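Local atomic coordinates of packaging enzyme P4 (Pseudomonas phage phi6, PDB entry 4BLO), a protein that hydrolyses nucleoside triphosphates as a hexameric RecA-like packaging motor of a double-stranded RNA phage, probably driving RNA translocation into the viral procapsid. Residues D187-L192 with M229-M234. Residues are numbered along the deposited sequence; the frame is centred on the assembly and turned at random.
Sequences DSVRPL and MVVNPM
V230 O receives the backbone N-H of V189 at 3.4 Å in a weak, bent bond (142° at the hydrogen). It is the one hydrogen bond between D187-L192 and M229-M234; apolar packing makes up much of the rest. The branched carbon of V189 offers a methyl to each of two apolar neighbours: CG1 lies 3.6 Å from V231 CG1, the two valines side by side, while CG2 meets M229 SD at 3.9 Å. V230 turns its methyls to D187, CG2 coming 3.4 Å from OD1. A chi1 of -166° carries the D187 carboxylate slantwise across this nonpolar flank, where OD2 serves S133 of the P-loop through a hydrogen bond; a calcium ion lies about 4 Å from the side chain. After the cis peptide before S188 the chain turns into helix 190-193. There R190 CG runs 4.0 Å from N232 CB, while its guanidinium forms a salt bridge with E150 and weak hydrogen bonds to T214 and S250 of a neighbouring subunit. N232 brings a polar side chain against K132, about 5 Å from ADP. Parallel strands 184-187 and 226-231 lead into the nucleotide site of a RecA-like P-loop ATPase; D187, two strands from P-loop strand 120-126, is probably the Walker B aspartate.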
loop_
_atom_site.group_PDB
_atom_site.type_symbol
_atom_site.label_atom_id
_atom_site.label_comp_id
_atom_site.label_asym_id
_atom_site.label_seq_id
_atom_site.Cartn_x
_atom_site.Cartn_y
_atom_site.Cartn_z
ATOM N N ASP L 187 -7.576 -28.253 12.800
ATOM C CA ASP L 187 -6.254 -28.405 12.183
ATOM C C ASP L 187 -6.415 -28.364 10.656
ATOM O O ASP L 187 -6.823 -29.357 10.068
ATOM C CB ASP L 187 -5.549 -29.698 12.634
ATOM C CG ASP L 187 -4.058 -29.778 12.314
ATOM O OD1 ASP L 187 -3.444 -28.722 12.028
ATOM O OD2 ASP L 187 -3.499 -30.901 12.373
ATOM N N SER L 188 -6.216 -27.202 10.010
ATOM C CA SER L 188 -5.659 -25.939 10.510
ATOM C C SER L 188 -6.628 -24.794 10.409
ATOM O O SER L 188 -7.703 -24.928 9.821
ATOM C CB SER L 188 -4.453 -25.571 9.643
ATOM O OG SER L 188 -3.395 -24.972 10.365
ATOM N N VAL L 189 -6.190 -23.628 10.903
ATOM C CA VAL L 189 -6.881 -22.351 10.791
ATOM C C VAL L 189 -6.111 -21.478 9.718
ATOM O O VAL L 189 -6.594 -20.406 9.353
ATOM C CB VAL L 189 -7.070 -21.671 12.182
ATOM C CG1 VAL L 189 -5.921 -20.731 12.545
ATOM C CG2 VAL L 189 -8.413 -20.968 12.272
ATOM N N ARG L 190 -4.957 -21.995 9.176
ATOM C CA ARG L 190 -4.117 -21.390 8.108
ATOM C C ARG L 190 -4.928 -20.794 6.932
ATOM O O ARG L 190 -4.574 -19.690 6.541
ATOM C CB ARG L 190 -3.122 -22.398 7.515
ATOM C CG ARG L 190 -1.818 -22.599 8.278
ATOM C CD ARG L 190 -0.750 -23.245 7.378
ATOM N NE ARG L 190 -1.155 -24.531 6.792
ATOM C CZ ARG L 190 -0.751 -24.989 5.608
ATOM N NH1 ARG L 190 0.092 -24.280 4.864
ATOM N NH2 ARG L 190 -1.171 -26.165 5.168
ATOM N N PRO L 191 -5.988 -21.447 6.348
ATOM C CA PRO L 191 -6.740 -20.795 5.245
ATOM C C PRO L 191 -7.192 -19.353 5.556
ATOM O O PRO L 191 -7.180 -18.488 4.669
ATOM C CB PRO L 191 -7.967 -21.706 5.071
ATOM C CG PRO L 191 -7.552 -23.020 5.583
ATOM C CD PRO L 191 -6.560 -22.784 6.658
ATOM N N LEU L 192 -7.579 -19.110 6.825
ATOM C CA LEU L 192 -8.003 -17.820 7.354
ATOM C C LEU L 192 -6.785 -16.903 7.568
ATOM O O LEU L 192 -6.793 -15.771 7.096
ATOM C CB LEU L 192 -8.741 -18.054 8.695
ATOM C CG LEU L 192 -9.784 -17.042 9.203
ATOM C CD1 LEU L 192 -10.136 -17.328 10.640
ATOM C CD2 LEU L 192 -9.304 -15.609 9.111
ATOM N N MET L 229 -7.785 -24.661 18.448
ATOM C CA MET L 229 -7.445 -24.293 17.064
ATOM C C MET L 229 -5.943 -24.250 16.895
ATOM O O MET L 229 -5.274 -23.594 17.698
ATOM C CB MET L 229 -8.050 -22.929 16.667
ATOM C CG MET L 229 -9.554 -22.905 16.694
ATOM S SD MET L 229 -10.241 -21.552 15.717
ATOM C CE MET L 229 -9.565 -20.158 16.555
ATOM N N VAL L 230 -5.396 -24.944 15.867
ATOM C CA VAL L 230 -3.944 -24.888 15.655
ATOM C C VAL L 230 -3.682 -23.666 14.791
ATOM O O VAL L 230 -4.295 -23.503 13.729
ATOM C CB VAL L 230 -3.213 -26.177 15.176
ATOM C CG1 VAL L 230 -4.120 -27.387 15.151
ATOM C CG2 VAL L 230 -2.447 -25.995 13.865
ATOM N N VAL L 231 -2.853 -22.751 15.324
ATOM C CA VAL L 231 -2.565 -21.462 14.703
ATOM C C VAL L 231 -1.063 -21.415 14.296
ATOM O O VAL L 231 -0.161 -21.430 15.146
ATOM C CB VAL L 231 -3.051 -20.251 15.582
ATOM C CG1 VAL L 231 -4.541 -20.362 15.877
ATOM C CG2 VAL L 231 -2.302 -20.138 16.897
ATOM N N ASN L 232 -0.821 -21.469 12.971
ATOM C CA ASN L 232 0.530 -21.453 12.413
ATOM C C ASN L 232 0.785 -20.064 11.804
ATOM O O ASN L 232 0.234 -19.730 10.748
ATOM C CB ASN L 232 0.748 -22.589 11.388
ATOM C CG ASN L 232 2.209 -22.897 11.053
ATOM O OD1 ASN L 232 3.062 -22.004 10.845
ATOM N ND2 ASN L 232 2.516 -24.186 10.928
ATOM N N PRO L 233 1.608 -19.229 12.467
ATOM C CA PRO L 233 1.830 -17.866 11.944
ATOM C C PRO L 233 3.053 -17.731 11.030
ATOM O O PRO L 233 4.092 -18.349 11.285
ATOM C CB PRO L 233 2.013 -17.038 13.219
ATOM C CG PRO L 233 2.486 -18.046 14.282
ATOM C CD PRO L 233 2.303 -19.441 13.756
ATOM N N MET L 234 2.934 -16.918 9.958
ATOM C CA MET L 234 4.077 -16.630 9.095
ATOM C C MET L 234 4.873 -15.551 9.826
ATOM O O MET L 234 4.658 -14.346 9.635
ATOM C CB MET L 234 3.655 -16.213 7.676
ATOM C CG MET L 234 3.426 -17.357 6.727
ATOM S SD MET L 234 4.800 -18.535 6.583
ATOM C CE MET L 234 4.096 -19.904 7.547
#